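Long-range contacts in amino Transferase (Eubacterium rectale, PDB 3ELE), which probably transfers amino groups between amino acids and keto acids, using bound pyridoxal-5'-phosphate as its cofactor: residues F40-S46 with R372-V377; L165-I169 with L200-K204. One frame throughout, in Å; residues are numbered along the deposited sequence.

Contact 1. Residues F40-S46 with R372-V377; sequences FSIGNPS and RISYCV
The ring of F40 has the backbone O of S374 at its edge, in the ring plane and 3.3 Å from CD1, while CG2 of I373 approaches obliquely to 3.4 Å from F40 CG. F40 and I373 lie side by side and point the same way: CG of F40 is anti to the carbonyl carbon (chi1 -53°), which turns the ring along the I373 branch and toward F389 of helix 379-396. The guanidinium of R372 has two waters at its edge, in its plane. One accepts from NE and has the carbonyl oxygens of F40 and R372 among the acceptors within its reach; the other accepts from both NH2 and G43 N. S41 O lies 26° out of the same plane and takes a bond of 2.9 Å from R372 NH2, bent to 130° at the hydrogen. From the opposite face of the S41 carbonyl, S374 OG donates to S41 O at 3.1 Å, so two side chains grip one backbone oxygen. A straighter backbone bond, 2.9 Å from S374 N to F40 O, joins the loop between strand 38-39 and helix 51-63 to strand 370-374, which lies next to strand 335-339 in a four-stranded antiparallel sheet. R372 NH1 is held by N183 of the cofactor pocket, and the R372 side chain comes within about 6 Å of the pyridoxal phosphate; an arginine so placed in a class I/II aminotransferase is consistent with the one that receives the substrate carboxylate. Beyond the strand the chain makes an inverse gamma turn centred on C376, whose CB packs 3.4 Å from N44 O. S46 OG sits over the same turn, 3.4 Å from C376 CB, and a water links it with V377 O. Another water donates to N44 O and C376 O, and N44 packs on Y72 of the second subunit.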
loop_
_atom_site.group_PDB
_atom_site.type_symbol
_atom_site.label_atom_id
_atom_site.label_comp_id
_atom_site.label_asym_id
_atom_site.label_seq_id
_atom_site.Cartn_x
_atom_site.Cartn_y
_atom_site.Cartn_z
ATOM N N PHE A 40 14.131 22.550 -12.317
ATOM C CA PHE A 40 13.958 21.359 -13.137
ATOM C C PHE A 40 14.252 20.089 -12.325
ATOM O O PHE A 40 14.584 19.066 -12.921
ATOM C CB PHE A 40 14.909 21.382 -14.347
ATOM C CG PHE A 40 14.843 22.632 -15.173
ATOM C CD1 PHE A 40 13.924 22.760 -16.219
ATOM C CD2 PHE A 40 15.747 23.661 -14.953
ATOM C CE1 PHE A 40 13.892 23.909 -16.999
ATOM C CE2 PHE A 40 15.715 24.821 -15.721
ATOM C CZ PHE A 40 14.791 24.940 -16.745
ATOM N N SER A 41 14.079 20.121 -10.995
ATOM C CA SER A 41 14.439 18.989 -10.117
ATOM C C SER A 41 13.423 17.827 -10.004
ATOM O O SER A 41 13.599 16.813 -10.661
ATOM C CB SER A 41 14.836 19.496 -8.718
ATOM O OG SER A 41 13.722 20.047 -8.034
ATOM N N ILE A 42 12.379 17.966 -9.182
ATOM C CA ILE A 42 11.416 16.861 -8.940
ATOM C C ILE A 42 10.537 16.527 -10.165
ATOM O O ILE A 42 10.053 17.429 -10.849
ATOM C CB ILE A 42 10.537 17.065 -7.639
ATOM C CG1 ILE A 42 9.637 18.306 -7.717
ATOM C CG2 ILE A 42 11.443 17.132 -6.379
ATOM C CD1 ILE A 42 8.784 18.525 -6.442
ATOM N N GLY A 43 10.357 15.225 -10.413
ATOM C CA GLY A 43 9.602 14.714 -11.553
ATOM C C GLY A 43 8.118 14.469 -11.343
ATOM O O GLY A 43 7.645 13.354 -11.582
ATOM N N ASN A 44 7.377 15.507 -10.949
ATOM C CA ASN A 44 5.936 15.386 -10.681
ATOM C C ASN A 44 5.085 15.706 -11.896
ATOM O O ASN A 44 5.352 16.709 -12.565
ATOM C CB ASN A 44 5.505 16.331 -9.552
ATOM C CG ASN A 44 6.112 15.986 -8.200
ATOM O OD1 ASN A 44 6.358 16.884 -7.405
ATOM N ND2 ASN A 44 6.343 14.698 -7.924
ATOM N N PRO A 45 4.069 14.858 -12.210
ATOM C CA PRO A 45 3.111 15.210 -13.257
ATOM C C PRO A 45 2.599 16.656 -13.116
ATOM O O PRO A 45 2.191 17.064 -12.030
ATOM C CB PRO A 45 1.976 14.198 -13.042
ATOM C CG PRO A 45 2.672 12.988 -12.579
ATOM C CD PRO A 45 3.803 13.494 -11.699
ATOM N N SER A 46 2.702 17.415 -14.204
ATOM C CA SER A 46 2.311 18.813 -14.247
ATOM C C SER A 46 1.076 19.133 -15.102
ATOM O O SER A 46 0.604 20.270 -15.047
ATOM C CB SER A 46 3.510 19.635 -14.711
ATOM O OG SER A 46 3.967 19.175 -15.959
ATOM N N ARG A 372 20.129 15.369 -15.136
ATOM C CA ARG A 372 18.735 15.198 -15.485
ATOM C C ARG A 372 18.026 16.530 -15.250
ATOM O O ARG A 372 18.072 17.084 -14.139
ATOM C CB ARG A 372 18.067 14.123 -14.634
ATOM C CG ARG A 372 16.622 13.866 -15.099
ATOM C CD ARG A 372 15.843 13.026 -14.148
ATOM N NE ARG A 372 15.399 13.766 -12.974
ATOM C CZ ARG A 372 14.571 13.286 -12.037
ATOM N NH1 ARG A 372 14.102 12.058 -12.099
ATOM N NH2 ARG A 372 14.228 14.049 -11.010
ATOM N N ILE A 373 17.342 16.999 -16.292
ATOM C CA ILE A 373 16.557 18.238 -16.278
ATOM C C ILE A 373 15.099 17.811 -16.557
ATOM O O ILE A 373 14.782 17.350 -17.645
ATOM C CB ILE A 373 17.062 19.216 -17.385
ATOM C CG1 ILE A 373 18.577 19.450 -17.277
ATOM C CG2 ILE A 373 16.299 20.519 -17.334
ATOM C CD1 ILE A 373 19.157 20.542 -18.185
ATOM N N SER A 374 14.227 17.904 -15.557
ATOM C CA SER A 374 12.821 17.531 -15.722
ATOM C C SER A 374 12.129 18.667 -16.461
ATOM O O SER A 374 12.437 19.840 -16.190
ATOM C CB SER A 374 12.142 17.312 -14.363
ATOM O OG SER A 374 12.835 16.357 -13.589
ATOM N N TYR A 375 11.242 18.334 -17.406
ATOM C CA TYR A 375 10.473 19.371 -18.155
ATOM C C TYR A 375 8.958 19.296 -17.971
ATOM O O TYR A 375 8.209 19.988 -18.690
ATOM C CB TYR A 375 10.923 19.509 -19.611
ATOM C CG TYR A 375 10.906 18.253 -20.421
ATOM C CD1 TYR A 375 9.745 17.852 -21.090
ATOM C CD2 TYR A 375 12.050 17.475 -20.563
ATOM C CE1 TYR A 375 9.725 16.686 -21.855
ATOM C CE2 TYR A 375 12.031 16.309 -21.360
ATOM C CZ TYR A 375 10.855 15.934 -22.003
ATOM O OH TYR A 375 10.781 14.792 -22.775
ATOM N N CYS A 376 8.523 18.568 -16.933
ATOM C CA CYS A 376 7.143 18.599 -16.407
ATOM C C CYS A 376 7.057 19.911 -15.556
ATOM O O CYS A 376 6.791 19.931 -14.335
ATOM C CB CYS A 376 6.858 17.330 -15.589
ATOM S SG CYS A 376 8.229 16.837 -14.472
ATOM N N VAL A 377 7.284 21.013 -16.258
ATOM C CA VAL A 377 7.430 22.346 -15.686
ATOM C C VAL A 377 6.649 23.299 -16.563
ATOM O O VAL A 377 6.146 22.905 -17.619
ATOM C CB VAL A 377 8.934 22.784 -15.674
ATOM C CG1 VAL A 377 9.807 21.795 -14.858
ATOM C CG2 VAL A 377 9.484 22.946 -17.116
HETATM O O HOH W 1 15.737 16.690 -12.647
HETATM O O HOH W 2 12.049 12.940 -8.879
HETATM O O HOH W 3 5.834 19.437 -11.462
HETATM O O HOH W 4 4.380 20.686 -17.953
#

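Contact 2. Residues L165-I169 with L200-K204; sequences LEERI and LLEKK
Apolar contacts form the middle of this interface, where L200 reaches between L165 and E166. Its two methyls divide the work: CD2 meets L165 CD2 at 3.9 Å, while CD1 lies against the aliphatic part and carboxyl carbon of E166, 3.6 Å from CG. The I169 and L201 side chains cross at about a right angle, with I169 CD1 3.6 Å from L201 CD2. The I169 CG2 branch meets CB and CE of K204, 3.6 Å from CE, and I169 CD1 also touches K204 CG; the lysine chain bends at chi2 and chi3 (-64° and -66°), and its methylenes pass obliquely over the isoleucine.

Charge closes the outer side. E166, extended beyond CG, brings OE2 to 2.8 Å from K203 NZ in a salt bridge, the ammonium standing 40° out of the carboxylate plane. With alanine at E166, K203 would probably lose this charged mate and the CD1 methyl of L200 its cover.

One water ties two carbonyl oxygens of 165-169 to the side chain of K204: it donates to E166 O and I169 O and accepts from K204 NZ at 3.0 Å. That ammonium has its main charged partner one turn further on, in E207.

The contact sets the end of helix 162-167 and the residues just after it against helix 191-208, beside the large mixed sheet; L165 and I169 reach I128 of strand 126-130, and L165 also touches V151 of strand 147-151.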
loop_
_atom_site.group_PDB
_atom_site.type_symbol
_atom_site.label_atom_id
_atom_site.label_comp_id
_atom_site.label_asym_id
_atom_site.label_seq_id
_atom_site.Cartn_x
_atom_site.Cartn_y
_atom_site.Cartn_z
ATOM N N LEU A 165 25.787 -6.309 -20.037
ATOM C CA LEU A 165 24.643 -7.012 -19.423
ATOM C C LEU A 165 24.917 -8.499 -19.285
ATOM O O LEU A 165 24.786 -9.023 -18.188
ATOM C CB LEU A 165 23.320 -6.795 -20.172
ATOM C CG LEU A 165 22.079 -7.610 -19.743
ATOM C CD1 LEU A 165 21.825 -7.554 -18.212
ATOM C CD2 LEU A 165 20.860 -7.160 -20.537
ATOM N N GLU A 166 25.297 -9.148 -20.391
ATOM C CA GLU A 166 25.583 -10.587 -20.414
ATOM C C GLU A 166 26.638 -11.003 -19.382
ATOM O O GLU A 166 26.520 -12.061 -18.759
ATOM C CB GLU A 166 26.020 -11.033 -21.821
ATOM C CG GLU A 166 26.228 -12.550 -21.930
ATOM C CD GLU A 166 26.394 -13.081 -23.337
ATOM O OE1 GLU A 166 26.401 -12.300 -24.310
ATOM O OE2 GLU A 166 26.518 -14.317 -23.457
ATOM N N GLU A 167 27.666 -10.168 -19.234
ATOM C CA GLU A 167 28.763 -10.381 -18.278
ATOM C C GLU A 167 28.282 -10.333 -16.812
ATOM O O GLU A 167 28.844 -11.017 -15.961
ATOM C CB GLU A 167 29.874 -9.349 -18.539
ATOM C CG GLU A 167 31.185 -9.569 -17.801
ATOM C CD GLU A 167 32.222 -8.451 -18.030
ATOM O OE1 GLU A 167 32.009 -7.536 -18.870
ATOM O OE2 GLU A 167 33.271 -8.497 -17.347
ATOM N N ARG A 168 27.233 -9.554 -16.531
ATOM C CA ARG A 168 26.648 -9.437 -15.164
ATOM C C ARG A 168 25.519 -10.435 -14.851
ATOM O O ARG A 168 24.993 -10.429 -13.738
ATOM C CB ARG A 168 26.186 -8.000 -14.921
ATOM C CG ARG A 168 27.356 -7.053 -14.799
ATOM C CD ARG A 168 26.976 -5.629 -14.991
ATOM N NE ARG A 168 28.121 -4.741 -14.751
ATOM C CZ ARG A 168 29.154 -4.557 -15.578
ATOM N NH1 ARG A 168 29.250 -5.195 -16.744
ATOM N NH2 ARG A 168 30.123 -3.710 -15.225
ATOM N N ILE A 169 25.137 -11.265 -15.827
ATOM C CA ILE A 169 24.133 -12.308 -15.640
ATOM C C ILE A 169 24.880 -13.536 -15.110
ATOM O O ILE A 169 25.905 -13.914 -15.673
ATOM C CB ILE A 169 23.416 -12.690 -16.961
ATOM C CG1 ILE A 169 22.502 -11.566 -17.451
ATOM C CG2 ILE A 169 22.576 -13.971 -16.774
ATOM C CD1 ILE A 169 21.994 -11.791 -18.867
ATOM N N LEU A 200 18.852 -12.987 -25.386
ATOM C CA LEU A 200 19.917 -13.121 -24.387
ATOM C C LEU A 200 19.407 -13.794 -23.113
ATOM O O LEU A 200 20.007 -14.756 -22.637
ATOM C CB LEU A 200 20.529 -11.747 -24.047
ATOM C CG LEU A 200 21.639 -11.665 -22.979
ATOM C CD1 LEU A 200 22.863 -12.513 -23.341
ATOM C CD2 LEU A 200 22.003 -10.191 -22.749
ATOM N N LEU A 201 18.303 -13.282 -22.577
ATOM C CA LEU A 201 17.715 -13.806 -21.340
ATOM C C LEU A 201 17.150 -15.208 -21.486
ATOM O O LEU A 201 17.299 -16.029 -20.563
ATOM C CB LEU A 201 16.682 -12.825 -20.767
ATOM C CG LEU A 201 17.198 -11.442 -20.342
ATOM C CD1 LEU A 201 16.065 -10.703 -19.611
ATOM C CD2 LEU A 201 18.422 -11.526 -19.464
ATOM N N GLU A 202 16.529 -15.498 -22.628
ATOM C CA GLU A 202 16.070 -16.871 -22.932
ATOM C C GLU A 202 17.270 -17.853 -22.924
ATOM O O GLU A 202 17.186 -18.935 -22.336
ATOM C CB GLU A 202 15.350 -16.911 -24.290
ATOM C CG GLU A 202 14.783 -18.274 -24.713
ATOM C CD GLU A 202 14.424 -18.331 -26.213
ATOM O OE1 GLU A 202 14.014 -17.290 -26.788
ATOM O OE2 GLU A 202 14.562 -19.415 -26.816
ATOM N N LYS A 203 18.361 -17.466 -23.591
ATOM C CA LYS A 203 19.604 -18.261 -23.653
ATOM C C LYS A 203 20.211 -18.450 -22.252
ATOM O O LYS A 203 20.520 -19.579 -21.880
ATOM C CB LYS A 203 20.608 -17.607 -24.631
ATOM C CG LYS A 203 22.060 -18.091 -24.610
ATOM C CD LYS A 203 22.965 -17.141 -25.422
ATOM C CE LYS A 203 24.352 -16.936 -24.796
ATOM N NZ LYS A 203 25.004 -15.700 -25.347
ATOM N N LYS A 204 20.368 -17.357 -21.487
ATOM C CA LYS A 204 20.919 -17.443 -20.104
ATOM C C LYS A 204 19.998 -18.179 -19.119
ATOM O O LYS A 204 20.500 -18.820 -18.196
ATOM C CB LYS A 204 21.303 -16.076 -19.545
ATOM C CG LYS A 204 22.380 -15.311 -20.339
ATOM C CD LYS A 204 23.755 -15.978 -20.387
ATOM C CE LYS A 204 24.434 -16.050 -19.056
ATOM N NZ LYS A 204 25.858 -16.497 -19.229
HETATM O O HOH W 5 27.508 -14.340 -17.943
#

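How the contacts relate
Contact 1 and contact 2 lie on opposite sides of the chain's centre, their own centres 34 Å apart and their nearest atoms about 21 Å apart, so neither touches the other. In sequence, both segments of contact 2 fall within the 325 residues that separate 40-46 from 372-377. Their relation to the cofactor differs: contact 1 borders its site through R372, whereas no residue of contact 2 is in the cofactor pocket; it joins the end of helix 162-167 and the residues after it to helix 191-208. The chain between 165-169 and 200-204 includes strand 173-178 and then N179 and N183 of the cofactor pocket; N183 in turn bonds R372.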